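Local coordinates for beta-Lactamase/D-Alanine Carboxypeptidase (Pseudomonas syringae pv. tomato, PDB 5EVI), which probably hydrolyses the beta-lactam ring of antibiotics to a substituted beta-amino acid, as a class C serine beta-lactamase that confers antibiotic resistance, at residues 151-156 against 296-301; 111-116 against 159-164; 44-49 against 56-61; 337-342 against 357-362; 78-83 against 253-258. All blocks are in the same frame, centred on the assembly; numbering follows the deposited sequence.

Contact 1: 151-156 against 296-301; sequences HRTYAN and LNTQKA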
# COMPACT_ATOMS: atom_id res chain seq x y z
N HIS D 151 -13.77 13.72 -8.53
CA HIS D 151 -12.55 14.18 -7.88
C HIS D 151 -11.91 13.04 -7.09
O HIS D 151 -12.53 11.98 -6.91
CB HIS D 151 -12.82 15.39 -6.98
CG HIS D 151 -13.34 16.60 -7.71
ND1 HIS D 151 -14.64 16.71 -8.14
CD2 HIS D 151 -12.73 17.76 -8.05
CE1 HIS D 151 -14.82 17.88 -8.72
NE2 HIS D 151 -13.67 18.54 -8.68
N ARG D 152 -10.68 13.26 -6.65
CA ARG D 152 -9.90 12.27 -5.91
C ARG D 152 -9.29 12.90 -4.66
O ARG D 152 -8.50 13.85 -4.76
CB ARG D 152 -8.82 11.69 -6.82
CG ARG D 152 -8.12 10.42 -6.29
CD ARG D 152 -6.92 10.78 -5.44
NE ARG D 152 -5.94 9.70 -5.31
CZ ARG D 152 -4.78 9.81 -4.66
NH1 ARG D 152 -4.41 10.96 -4.09
NH2 ARG D 152 -3.96 8.76 -4.60
N THR D 153 -9.64 12.34 -3.50
CA THR D 153 -9.21 12.81 -2.20
C THR D 153 -8.72 11.60 -1.41
O THR D 153 -9.50 10.81 -0.90
CB THR D 153 -10.37 13.55 -1.51
OG1 THR D 153 -10.84 14.55 -2.41
CG2 THR D 153 -9.95 14.23 -0.22
N TYR D 154 -7.41 11.45 -1.35
CA TYR D 154 -6.78 10.34 -0.62
C TYR D 154 -7.25 10.37 0.84
O TYR D 154 -7.14 11.41 1.47
CB TYR D 154 -5.27 10.50 -0.69
CG TYR D 154 -4.48 9.34 -0.16
CD1 TYR D 154 -4.17 8.26 -0.98
CD2 TYR D 154 -4.00 9.32 1.16
CE1 TYR D 154 -3.42 7.20 -0.53
CE2 TYR D 154 -3.24 8.25 1.63
CZ TYR D 154 -2.96 7.19 0.78
OH TYR D 154 -2.21 6.12 1.22
N ALA D 155 -7.79 9.27 1.35
CA ALA D 155 -8.26 9.26 2.75
C ALA D 155 -8.23 7.88 3.44
O ALA D 155 -8.48 6.86 2.81
CB ALA D 155 -9.67 9.86 2.82
N ASN D 156 -7.97 7.87 4.75
CA ASN D 156 -8.10 6.62 5.55
C ASN D 156 -9.52 6.09 5.86
O ASN D 156 -9.75 4.89 5.73
CB ASN D 156 -7.26 6.72 6.84
CG ASN D 156 -5.78 6.82 6.55
OD1 ASN D 156 -5.34 6.47 5.46
ND2 ASN D 156 -5.00 7.27 7.54
N LEU D 296 -2.08 14.69 -1.76
CA LEU D 296 -3.02 14.45 -0.65
C LEU D 296 -4.25 15.38 -0.67
O LEU D 296 -5.26 15.06 -0.05
CB LEU D 296 -2.32 14.57 0.71
CG LEU D 296 -1.24 13.52 1.03
CD1 LEU D 296 -0.49 13.86 2.32
CD2 LEU D 296 -1.85 12.13 1.11
N ASN D 297 -4.19 16.50 -1.38
CA ASN D 297 -5.35 17.40 -1.51
C ASN D 297 -6.24 16.98 -2.67
O ASN D 297 -5.82 16.23 -3.53
CB ASN D 297 -4.90 18.85 -1.70
CG ASN D 297 -4.14 19.40 -0.50
OD1 ASN D 297 -3.54 20.46 -0.60
ND2 ASN D 297 -4.15 18.68 0.63
N THR D 298 -7.46 17.50 -2.69
CA THR D 298 -8.48 17.07 -3.65
C THR D 298 -8.12 17.51 -5.07
O THR D 298 -7.89 18.69 -5.30
CB THR D 298 -9.86 17.59 -3.24
OG1 THR D 298 -10.19 17.03 -1.96
CG2 THR D 298 -10.93 17.17 -4.24
N GLN D 299 -8.05 16.55 -5.99
CA GLN D 299 -7.73 16.79 -7.40
C GLN D 299 -8.93 16.43 -8.23
O GLN D 299 -9.76 15.63 -7.81
CB GLN D 299 -6.57 15.90 -7.88
CG GLN D 299 -5.17 16.45 -7.65
CD GLN D 299 -4.70 16.25 -6.23
OE1 GLN D 299 -4.21 17.18 -5.59
NE2 GLN D 299 -4.84 15.02 -5.73
N LYS D 300 -9.01 17.01 -9.43
CA LYS D 300 -9.96 16.56 -10.44
C LYS D 300 -9.54 15.18 -10.96
O LYS D 300 -8.35 14.89 -11.08
CB LYS D 300 -10.01 17.55 -11.61
CG LYS D 300 -10.96 17.12 -12.72
CD LYS D 300 -11.55 18.31 -13.47
CE LYS D 300 -12.73 17.90 -14.33
NZ LYS D 300 -12.44 16.70 -15.18
N ALA D 301 -10.53 14.34 -11.24
CA ALA D 301 -10.30 13.02 -11.81
C ALA D 301 -11.25 12.78 -12.97
O ALA D 301 -12.30 13.41 -13.06
CB ALA D 301 -10.49 11.94 -10.75
O HOH W 1 -6.36 13.85 1.80
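His151 and Arg152 meet Lys300 and Gln299 as a short antiparallel pairing at one margin of the large sheet of the class C beta-lactamase fold, strand 151-152 lying outermost beside strand 299-308. Arg152 with Gln299 is the hydrogen-bonded pair: Arg152 N gives to Gln299 O at 2.8 Å, and Gln299 N returns a bond to Arg152 O at 3.0 Å, the straighter of the two with 169° at the hydrogen. His151 and Lys300 form the adjoining non-hydrogen-bonded pair, where the backbones close in and the side chains splay apart. The imidazole of His151 leans obliquely over the opposite strand, its CD2 lying 3.9 Å from Lys300 CA, while CB sits 3.8 Å from Thr298 CG2. Arg152 bends at chi2 (-89°) and carries its guanidinium along the Gln299 side of the sheet to a salt bridge with Glu276. Tyr154 probably belongs to the active site, its OH hydrogen-bonded to Ser68, Lys71 and Lys318, consistent with the tyrosine of the YxN motif. Leu296 runs alongside that ring, CD2 to Tyr154 CD2 3.5 Å. One water donates to both Tyr154 O and Leu296 O, and Thr153 OG1 and Thr298 OG1 share a 2.6 Å hydrogen bond.

Contact 2: 111-116 against 159-164; sequences FHLGTH and IGLLGV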
# COMPACT_ATOMS: atom_id res chain seq x y z
N PHE D 111 -16.36 0.25 -5.14
CA PHE D 111 -15.01 0.41 -5.71
C PHE D 111 -14.39 1.77 -5.41
O PHE D 111 -13.19 1.87 -5.19
CB PHE D 111 -14.97 0.11 -7.22
CG PHE D 111 -15.59 1.16 -8.10
CD1 PHE D 111 -14.82 2.20 -8.62
CD2 PHE D 111 -16.92 1.07 -8.49
CE1 PHE D 111 -15.37 3.15 -9.46
CE2 PHE D 111 -17.49 2.03 -9.34
CZ PHE D 111 -16.71 3.07 -9.82
N HIS D 112 -15.23 2.80 -5.37
CA HIS D 112 -14.79 4.16 -5.02
C HIS D 112 -14.02 4.30 -3.70
O HIS D 112 -13.35 5.32 -3.50
CB HIS D 112 -15.99 5.10 -4.93
CG HIS D 112 -16.62 5.41 -6.25
ND1 HIS D 112 -16.00 6.18 -7.21
CD2 HIS D 112 -17.82 5.05 -6.76
CE1 HIS D 112 -16.80 6.30 -8.25
NE2 HIS D 112 -17.90 5.61 -8.02
N LEU D 113 -14.17 3.34 -2.79
CA LEU D 113 -13.47 3.36 -1.51
C LEU D 113 -12.01 2.92 -1.62
O LEU D 113 -11.23 3.20 -0.72
CB LEU D 113 -14.14 2.41 -0.52
CG LEU D 113 -15.61 2.65 -0.12
CD1 LEU D 113 -16.15 1.40 0.55
CD2 LEU D 113 -15.73 3.85 0.81
N GLY D 114 -11.70 2.13 -2.65
CA GLY D 114 -10.32 1.80 -2.99
C GLY D 114 -9.64 2.76 -3.95
O GLY D 114 -8.42 2.70 -4.12
N THR D 115 -10.41 3.62 -4.60
CA THR D 115 -9.85 4.60 -5.52
C THR D 115 -9.85 6.06 -5.00
O THR D 115 -9.40 6.97 -5.69
CB THR D 115 -10.60 4.54 -6.85
OG1 THR D 115 -11.96 4.90 -6.61
CG2 THR D 115 -10.54 3.15 -7.43
N HIS D 116 -10.36 6.27 -3.79
CA HIS D 116 -10.42 7.63 -3.15
C HIS D 116 -11.37 8.66 -3.83
O HIS D 116 -11.17 9.86 -3.66
CB HIS D 116 -9.02 8.25 -3.00
CG HIS D 116 -7.96 7.29 -2.54
ND1 HIS D 116 -6.99 6.80 -3.38
CD2 HIS D 116 -7.73 6.73 -1.33
CE1 HIS D 116 -6.21 5.97 -2.71
NE2 HIS D 116 -6.65 5.89 -1.47
N ILE D 159 -10.91 4.03 2.50
CA ILE D 159 -10.22 2.74 2.30
C ILE D 159 -10.34 1.82 3.51
O ILE D 159 -10.41 0.60 3.35
CB ILE D 159 -8.74 2.94 1.89
CG1 ILE D 159 -8.11 1.64 1.40
CG2 ILE D 159 -7.92 3.53 3.01
CD1 ILE D 159 -8.71 1.13 0.12
N GLY D 160 -10.39 2.39 4.72
CA GLY D 160 -10.69 1.61 5.92
C GLY D 160 -12.02 0.87 5.83
O GLY D 160 -12.12 -0.28 6.25
N LEU D 161 -13.03 1.55 5.26
CA LEU D 161 -14.35 0.95 5.04
C LEU D 161 -14.33 -0.22 4.04
O LEU D 161 -15.15 -1.13 4.15
CB LEU D 161 -15.35 2.02 4.57
CG LEU D 161 -16.82 1.61 4.44
CD1 LEU D 161 -17.37 1.13 5.78
CD2 LEU D 161 -17.64 2.78 3.91
N LEU D 162 -13.43 -0.19 3.05
CA LEU D 162 -13.26 -1.30 2.10
C LEU D 162 -12.84 -2.60 2.82
O LEU D 162 -13.38 -3.67 2.53
CB LEU D 162 -12.23 -0.94 1.02
CG LEU D 162 -12.02 -1.90 -0.16
CD1 LEU D 162 -13.28 -2.06 -0.99
CD2 LEU D 162 -10.87 -1.41 -1.04
N GLY D 163 -11.90 -2.49 3.76
CA GLY D 163 -11.49 -3.63 4.58
C GLY D 163 -12.60 -4.19 5.46
O GLY D 163 -12.70 -5.41 5.64
N VAL D 164 -13.43 -3.30 6.01
CA VAL D 164 -14.58 -3.69 6.84
C VAL D 164 -15.64 -4.43 6.01
O VAL D 164 -16.18 -5.44 6.46
CB VAL D 164 -15.20 -2.47 7.58
CG1 VAL D 164 -16.50 -2.83 8.29
CG2 VAL D 164 -14.21 -1.89 8.59
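Leu113 drives its isobutyl group against helix 156-169, crossing the side chain of Leu161 at a slant. Both of its methyls take part: CD2 lies 3.8 Å from Leu161 CD2, and CD1 lies 3.9 Å from the same carbon, making a fork round one methyl. Leu113 CB meanwhile faces Leu162 CB at 4.2 Å. With CG turned directly away from the main-chain nitrogen (chi1 -173°), Leu162 sends CD2 past Leu113 to Gly114, whose CA it meets at 3.8 Å. Ile159 comes to the same glycine from the turn before, its CD1 3.6 Å from Gly114 CA. In this all-alpha part of the serine beta-lactamase fold, the short, weakly bonded helix 112-115 is thus laid against the start of helix 156-169, which follows Tyr154 of the probable SxxK-type site; Ile159 also touches Lys71 on helix 70-83. No hydrogen bond joins the two segments. Leu113 O faces the backbone of Ile159, whose CA lies 3.2 Å away in a CA-H...O contact, and Ile159 CD1 rests 3.4 Å from that same oxygen. Leu113 also packs on Ile93, and Leu161 on Leu105.

Contact 3: 44-49 against 56-61; sequences FYNYGV and QPVSSD. With SO4 (sulfate ion), chain O.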
# COMPACT_ATOMS: atom_id res chain seq x y z
N PHE D 44 19.13 -8.87 -2.07
CA PHE D 44 18.84 -8.11 -0.85
C PHE D 44 20.02 -7.26 -0.42
O PHE D 44 21.18 -7.67 -0.54
CB PHE D 44 18.46 -9.05 0.28
CG PHE D 44 17.18 -9.80 0.03
CD1 PHE D 44 15.95 -9.21 0.30
CD2 PHE D 44 17.21 -11.10 -0.49
CE1 PHE D 44 14.77 -9.90 0.07
CE2 PHE D 44 16.03 -11.78 -0.73
CZ PHE D 44 14.80 -11.18 -0.45
N TYR D 45 19.71 -6.06 0.07
CA TYR D 45 20.69 -5.07 0.49
C TYR D 45 20.20 -4.45 1.78
O TYR D 45 19.15 -3.82 1.81
CB TYR D 45 20.83 -3.98 -0.57
CG TYR D 45 21.18 -4.53 -1.91
CD1 TYR D 45 22.50 -4.85 -2.21
CD2 TYR D 45 20.21 -4.79 -2.87
CE1 TYR D 45 22.84 -5.39 -3.43
CE2 TYR D 45 20.54 -5.32 -4.10
CZ TYR D 45 21.86 -5.61 -4.38
OH TYR D 45 22.21 -6.14 -5.60
N ASN D 46 20.96 -4.66 2.85
CA ASN D 46 20.61 -4.16 4.16
C ASN D 46 21.74 -3.31 4.73
O ASN D 46 22.92 -3.65 4.56
CB ASN D 46 20.27 -5.32 5.09
CG ASN D 46 19.07 -6.12 4.60
OD1 ASN D 46 17.94 -5.64 4.64
ND2 ASN D 46 19.30 -7.35 4.14
N TYR D 47 21.37 -2.19 5.36
CA TYR D 47 22.32 -1.22 5.90
C TYR D 47 21.82 -0.69 7.24
O TYR D 47 20.61 -0.52 7.44
CB TYR D 47 22.48 -0.06 4.91
CG TYR D 47 22.78 -0.53 3.51
CD1 TYR D 47 24.03 -1.05 3.18
CD2 TYR D 47 21.79 -0.52 2.52
CE1 TYR D 47 24.30 -1.51 1.90
CE2 TYR D 47 22.06 -0.98 1.24
CZ TYR D 47 23.31 -1.47 0.93
OH TYR D 47 23.57 -1.93 -0.33
N GLY D 48 22.75 -0.46 8.16
CA GLY D 48 22.44 0.17 9.44
C GLY D 48 21.76 -0.76 10.42
O GLY D 48 21.75 -2.00 10.25
N VAL D 49 21.18 -0.16 11.46
CA VAL D 49 20.57 -0.91 12.56
C VAL D 49 19.06 -0.69 12.63
O VAL D 49 18.54 0.39 12.28
CB VAL D 49 21.26 -0.56 13.91
CG1 VAL D 49 22.76 -0.83 13.83
CG2 VAL D 49 21.00 0.88 14.33
N GLN D 56 21.04 -3.91 16.86
CA GLN D 56 20.88 -5.13 16.07
C GLN D 56 20.84 -4.73 14.58
O GLN D 56 20.12 -3.80 14.23
CB GLN D 56 19.61 -5.89 16.46
CG GLN D 56 19.54 -7.28 15.85
CD GLN D 56 18.15 -7.89 15.83
OE1 GLN D 56 17.22 -7.34 15.23
NE2 GLN D 56 18.02 -9.07 16.44
N PRO D 57 21.62 -5.41 13.72
CA PRO D 57 21.67 -5.01 12.30
C PRO D 57 20.37 -5.25 11.54
O PRO D 57 19.63 -6.21 11.82
CB PRO D 57 22.77 -5.90 11.74
CG PRO D 57 22.67 -7.14 12.57
CD PRO D 57 22.44 -6.61 13.96
N VAL D 58 20.12 -4.41 10.55
CA VAL D 58 18.97 -4.59 9.69
C VAL D 58 19.24 -5.85 8.85
O VAL D 58 20.33 -6.02 8.29
CB VAL D 58 18.71 -3.35 8.79
CG1 VAL D 58 17.61 -3.63 7.78
CG2 VAL D 58 18.33 -2.15 9.65
N SER D 59 18.25 -6.74 8.81
CA SER D 59 18.24 -7.90 7.90
C SER D 59 17.04 -7.86 6.96
O SER D 59 16.09 -7.08 7.14
CB SER D 59 18.17 -9.20 8.72
OG SER D 59 16.86 -9.39 9.24
N SER D 60 17.06 -8.77 6.00
CA SER D 60 15.88 -9.00 5.15
C SER D 60 14.67 -9.59 5.92
O SER D 60 13.62 -9.80 5.32
CB SER D 60 16.26 -9.91 3.99
OG SER D 60 17.25 -9.26 3.21
N ASP D 61 14.84 -9.91 7.21
CA ASP D 61 13.74 -10.39 8.08
C ASP D 61 13.29 -9.40 9.15
O ASP D 61 12.32 -9.64 9.85
CB ASP D 61 14.18 -11.69 8.74
CG ASP D 61 14.66 -12.71 7.72
OD1 ASP D 61 13.93 -12.91 6.71
OD2 ASP D 61 15.76 -13.27 7.90
S SO4 O . 26.26 -0.80 7.95
O1 SO4 O . 25.77 -0.24 6.67
O2 SO4 O . 27.68 -1.18 7.79
O3 SO4 O . 26.13 0.21 9.03
O4 SO4 O . 25.46 -2.00 8.31
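Gln56 begins the return of the chain beside Val49, its carbonyl oxygen lying 3.4 Å from Val49 CA in a CA-H...O contact. Pro57 makes a single backbone bridge with Val49, and Val58 N then donates to Gly48 O at 2.9 Å, nearly straight at 172°. The side chain of Val58 straddles the strand end: CG2 touches Val49 C at 3.4 Å, while a chi1 of 173° swings CG1 toward Asn46 OD1. Ser59 turns away and closes an ST turn, its OG accepting from Asp61 N. Ser60 points back, and its OG accepts a hydrogen bond from Asn46 ND2 at 3.0 Å, in the amide plane. Its CB lies off-centre over the Phe44 ring, a CH-pi contact. Gly48 N donates to a sulfate ion, probably from the crystallisation liquor, which Arg21 also binds. Strand 43-48 is outermost in the main sheet at this end, paired with strand 31-38, where Ser33 takes up Asn46 OD1; helix 9-20 packs on Tyr45 and Tyr47, helix 232-243 on Phe44 and Ser60.

Contact 4: 337-342 against 357-362; sequences LGIVIL and YRILQH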
# COMPACT_ATOMS: atom_id res chain seq x y z
N LEU D 337 10.41 -6.78 -12.96
CA LEU D 337 11.40 -5.91 -12.33
C LEU D 337 10.70 -5.15 -11.20
O LEU D 337 9.79 -4.38 -11.46
CB LEU D 337 11.97 -4.96 -13.39
CG LEU D 337 12.98 -3.86 -13.04
CD1 LEU D 337 14.31 -4.46 -12.62
CD2 LEU D 337 13.20 -2.93 -14.23
N GLY D 338 11.10 -5.40 -9.95
CA GLY D 338 10.39 -4.84 -8.78
C GLY D 338 11.33 -4.49 -7.65
O GLY D 338 12.38 -5.12 -7.51
N ILE D 339 10.96 -3.50 -6.84
CA ILE D 339 11.79 -3.05 -5.72
C ILE D 339 10.94 -2.74 -4.48
O ILE D 339 9.80 -2.30 -4.59
CB ILE D 339 12.66 -1.82 -6.09
CG1 ILE D 339 13.72 -1.53 -5.01
CG2 ILE D 339 11.78 -0.60 -6.35
CD1 ILE D 339 14.78 -0.52 -5.40
N VAL D 340 11.52 -2.99 -3.32
CA VAL D 340 10.96 -2.56 -2.06
C VAL D 340 12.09 -1.92 -1.27
O VAL D 340 13.17 -2.50 -1.15
CB VAL D 340 10.39 -3.74 -1.28
CG1 VAL D 340 9.96 -3.31 0.12
CG2 VAL D 340 9.23 -4.34 -2.06
N ILE D 341 11.83 -0.73 -0.74
CA ILE D 341 12.78 -0.01 0.10
C ILE D 341 12.06 0.39 1.38
O ILE D 341 11.19 1.26 1.36
CB ILE D 341 13.37 1.23 -0.60
CG1 ILE D 341 13.96 0.83 -1.97
CG2 ILE D 341 14.42 1.89 0.30
CD1 ILE D 341 14.69 1.92 -2.72
N LEU D 342 12.45 -0.24 2.49
CA LEU D 342 11.88 -0.00 3.80
C LEU D 342 12.90 0.68 4.69
O LEU D 342 14.02 0.18 4.84
CB LEU D 342 11.46 -1.32 4.43
CG LEU D 342 10.42 -2.13 3.64
CD1 LEU D 342 10.12 -3.45 4.32
CD2 LEU D 342 9.14 -1.33 3.44
N TYR D 357 14.09 4.62 -8.51
CA TYR D 357 14.31 4.84 -9.95
C TYR D 357 15.79 4.60 -10.35
O TYR D 357 16.07 3.89 -11.33
CB TYR D 357 13.86 6.23 -10.39
CG TYR D 357 13.83 6.41 -11.90
CD1 TYR D 357 12.62 6.30 -12.60
CD2 TYR D 357 14.99 6.67 -12.64
CE1 TYR D 357 12.58 6.47 -13.97
CE2 TYR D 357 14.95 6.83 -14.02
CZ TYR D 357 13.75 6.73 -14.68
OH TYR D 357 13.72 6.89 -16.04
N ARG D 358 16.73 5.12 -9.56
CA ARG D 358 18.16 4.99 -9.89
C ARG D 358 18.63 3.54 -9.76
O ARG D 358 19.31 3.00 -10.65
CB ARG D 358 19.03 5.91 -9.02
CG ARG D 358 19.03 7.36 -9.50
CD ARG D 358 18.94 8.38 -8.38
NE ARG D 358 20.21 8.66 -7.73
CZ ARG D 358 20.88 9.83 -7.76
NH1 ARG D 358 22.03 9.92 -7.09
NH2 ARG D 358 20.45 10.90 -8.44
N ILE D 359 18.27 2.92 -8.64
CA ILE D 359 18.61 1.51 -8.40
C ILE D 359 18.06 0.59 -9.50
O ILE D 359 18.80 -0.27 -10.00
CB ILE D 359 18.12 1.02 -7.02
CG1 ILE D 359 18.95 1.68 -5.91
CG2 ILE D 359 18.19 -0.49 -6.94
CD1 ILE D 359 18.42 1.41 -4.50
N LEU D 360 16.80 0.77 -9.87
CA LEU D 360 16.18 -0.07 -10.91
C LEU D 360 16.77 0.25 -12.29
O LEU D 360 16.93 -0.66 -13.11
CB LEU D 360 14.63 0.01 -10.89
CG LEU D 360 13.89 -0.76 -9.78
CD1 LEU D 360 12.40 -0.90 -10.12
CD2 LEU D 360 14.49 -2.14 -9.53
N GLN D 361 17.12 1.51 -12.53
CA GLN D 361 17.94 1.85 -13.70
C GLN D 361 19.30 1.10 -13.65
O GLN D 361 19.71 0.58 -14.67
CB GLN D 361 18.13 3.35 -13.84
CG GLN D 361 18.78 3.76 -15.16
CD GLN D 361 18.67 5.24 -15.43
OE1 GLN D 361 18.18 5.65 -16.48
NE2 GLN D 361 19.10 6.06 -14.46
N HIS D 362 19.94 1.01 -12.48
CA HIS D 362 21.20 0.24 -12.35
C HIS D 362 20.98 -1.27 -12.57
O HIS D 362 21.85 -1.93 -13.12
CB HIS D 362 21.88 0.35 -10.96
CG HIS D 362 22.26 1.72 -10.52
ND1 HIS D 362 22.86 2.65 -11.35
CD2 HIS D 362 22.19 2.30 -9.30
CE1 HIS D 362 23.09 3.75 -10.67
NE2 HIS D 362 22.69 3.57 -9.43
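Leu360 is the chief knob of this interface, projecting from segment 357-362 of helix 349-363 into the hollow between Leu337 and Ile339, two residues apart on the same side of strand 337-343. Its CD2 fills the hollow from the middle, 3.9 Å from both Leu337 CD1 and Ile339 CB, and CD1 presses on Ile339 CG2 at 3.8 Å. Leu337 and Leu360 lie flank to flank, running opposite ways. The extended Ile339 carries CD1 outward as a bump against the flank of Ile359, meeting CG2 at 3.7 Å and crossing that side chain at about a right angle. Ile341 and Ile359 instead meet end to end, CD1 to CD1 4.2 Å. The side-chain contacts are all aliphatic, with the axes 9.4 Å apart and at 141°. This is helix-on-sheet packing in the alpha/beta part of the fold: C-terminal helix 349-363 covers this side of the antiparallel sheet, Ile359 and Leu360 also resting on Ile36 of strand 31-38, while Val340, on the reverse side, packs against helix 232-243.

Contact 5: 78-83 against 253-258; sequences ATWAQA and QRALSD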
# COMPACT_ATOMS: atom_id res chain seq x y z
N ALA D 78 -10.33 -7.26 -0.54
CA ALA D 78 -11.62 -6.97 -1.20
C ALA D 78 -11.75 -7.64 -2.59
O ALA D 78 -12.81 -8.21 -2.91
CB ALA D 78 -11.82 -5.48 -1.31
N THR D 79 -10.70 -7.60 -3.40
CA THR D 79 -10.76 -8.25 -4.73
C THR D 79 -10.68 -9.78 -4.64
O THR D 79 -11.09 -10.46 -5.57
CB THR D 79 -9.66 -7.76 -5.70
OG1 THR D 79 -8.37 -8.12 -5.19
CG2 THR D 79 -9.76 -6.24 -5.92
N TRP D 80 -10.14 -10.31 -3.54
CA TRP D 80 -10.17 -11.75 -3.29
C TRP D 80 -11.60 -12.17 -2.92
O TRP D 80 -12.07 -13.21 -3.37
CB TRP D 80 -9.16 -12.13 -2.20
CG TRP D 80 -8.82 -13.60 -2.08
CD1 TRP D 80 -8.72 -14.51 -3.09
CD2 TRP D 80 -8.47 -14.29 -0.88
NE1 TRP D 80 -8.35 -15.74 -2.58
CE2 TRP D 80 -8.18 -15.63 -1.23
CE3 TRP D 80 -8.38 -13.90 0.47
CZ2 TRP D 80 -7.83 -16.59 -0.28
CZ3 TRP D 80 -8.02 -14.85 1.41
CH2 TRP D 80 -7.75 -16.17 1.04
N ALA D 81 -12.29 -11.35 -2.12
CA ALA D 81 -13.72 -11.57 -1.86
C ALA D 81 -14.54 -11.57 -3.16
O ALA D 81 -15.40 -12.44 -3.36
CB ALA D 81 -14.26 -10.53 -0.88
N GLN D 82 -14.25 -10.61 -4.05
CA GLN D 82 -14.88 -10.52 -5.38
C GLN D 82 -14.60 -11.75 -6.26
O GLN D 82 -15.50 -12.24 -6.95
CB GLN D 82 -14.41 -9.27 -6.13
CG GLN D 82 -15.17 -9.02 -7.44
CD GLN D 82 -14.86 -7.68 -8.07
OE1 GLN D 82 -13.76 -7.15 -7.92
NE2 GLN D 82 -15.82 -7.14 -8.81
N ALA D 83 -13.36 -12.22 -6.24
CA ALA D 83 -12.96 -13.43 -6.97
C ALA D 83 -13.68 -14.70 -6.50
O ALA D 83 -13.87 -15.62 -7.29
CB ALA D 83 -11.45 -13.63 -6.87
N GLN D 253 -5.06 -15.47 -7.97
CA GLN D 253 -4.49 -14.86 -9.19
C GLN D 253 -5.33 -13.69 -9.67
O GLN D 253 -4.82 -12.60 -9.86
CB GLN D 253 -4.38 -15.89 -10.33
CG GLN D 253 -3.25 -16.89 -10.18
CD GLN D 253 -1.91 -16.39 -10.70
OE1 GLN D 253 -0.87 -16.60 -10.08
NE2 GLN D 253 -1.93 -15.74 -11.87
N ARG D 254 -6.61 -13.92 -9.87
CA ARG D 254 -7.53 -12.85 -10.25
C ARG D 254 -7.52 -11.68 -9.26
O ARG D 254 -7.55 -10.52 -9.68
CB ARG D 254 -8.95 -13.39 -10.39
CG ARG D 254 -9.92 -12.35 -10.86
CD ARG D 254 -11.35 -12.71 -10.55
NE ARG D 254 -12.21 -11.54 -10.69
CZ ARG D 254 -13.53 -11.58 -10.70
NH1 ARG D 254 -14.20 -10.45 -10.83
NH2 ARG D 254 -14.19 -12.73 -10.62
N ALA D 255 -7.50 -12.01 -7.96
CA ALA D 255 -7.44 -11.00 -6.87
C ALA D 255 -6.25 -10.08 -6.99
O ALA D 255 -6.42 -8.87 -6.89
CB ALA D 255 -7.43 -11.66 -5.49
N LEU D 256 -5.06 -10.63 -7.20
CA LEU D 256 -3.88 -9.78 -7.36
C LEU D 256 -4.00 -8.87 -8.60
O LEU D 256 -3.67 -7.69 -8.53
CB LEU D 256 -2.60 -10.62 -7.47
CG LEU D 256 -2.27 -11.50 -6.25
CD1 LEU D 256 -1.52 -12.75 -6.68
CD2 LEU D 256 -1.51 -10.73 -5.18
N SER D 257 -4.47 -9.42 -9.72
CA SER D 257 -4.55 -8.70 -10.99
C SER D 257 -5.60 -7.57 -10.94
O SER D 257 -5.36 -6.45 -11.43
CB SER D 257 -4.88 -9.68 -12.12
OG SER D 257 -4.90 -9.03 -13.36
N ASP D 258 -6.76 -7.86 -10.34
CA ASP D 258 -7.87 -6.88 -10.31
C ASP D 258 -7.58 -5.61 -9.49
O ASP D 258 -8.15 -4.54 -9.77
CB ASP D 258 -9.20 -7.53 -9.87
CG ASP D 258 -9.72 -8.59 -10.87
OD1 ASP D 258 -9.14 -8.69 -11.98
OD2 ASP D 258 -10.70 -9.32 -10.54
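With chi1 at 64°, the hydroxyl of Thr79 lies between its backbone N and carbonyl carbon, and from there OG1 donates to Ala255 O across the helix pair at 2.7 Å; Thr76 O, in its own helix, is a second acceptor within reach of the same proton. The same rotation swings CG2 toward Asp258, whose CB it meets at 4.2 Å. Arg254 stays extended from its backbone to NE, long enough to lay its guanidinium alongside the end of helix 70-83, one face over Ala83 CA and Gln82 O. Its CD touches Ala83 CB at 3.8 Å. Between these two polar edges Ala255 brings the helices to their closest approach: its CB rests on Trp80 CA at 3.5 Å, small enough to let the axes come within 8.0 Å at 132°. The contact joins helix 70-83, which carries Lys71 of the probable SxxK motif near its start, to helix 250-258, and Trp80 extends past it onto helix 174-186. Arg254 NE is held by Asp258 OD2 at 2.7 Å, close to the guanidinium plane. This salt bridge probably offsets the charge and limits the rotation of Arg254, whose contacts with Ala83 and Gln82 are van der Waals ones.

Contacts 1, 2 and 5 form a chain through the helical side of the fold: contacts 1 and 2 lie 13 Å apart between centres and touch where Thr153 meets His116, and contacts 2 and 5, 14 Å apart, touch through Leu162 and Ala78. Contacts 1, 3 and 4 all reach the long antiparallel sheet, with 1 and 3 at its two outermost strands, about 35 Å apart between centres; contacts 3 and 4 are 17 Å apart. Along the sequence contact 3 closes first, contact 2 nests within contact 5, contact 1 alternates with both, and contact 4 comes last. Contact 1 carries Tyr154 and contact 5 shares helix 70-83 with Lys71, so the probable active site combines distant sequence regions.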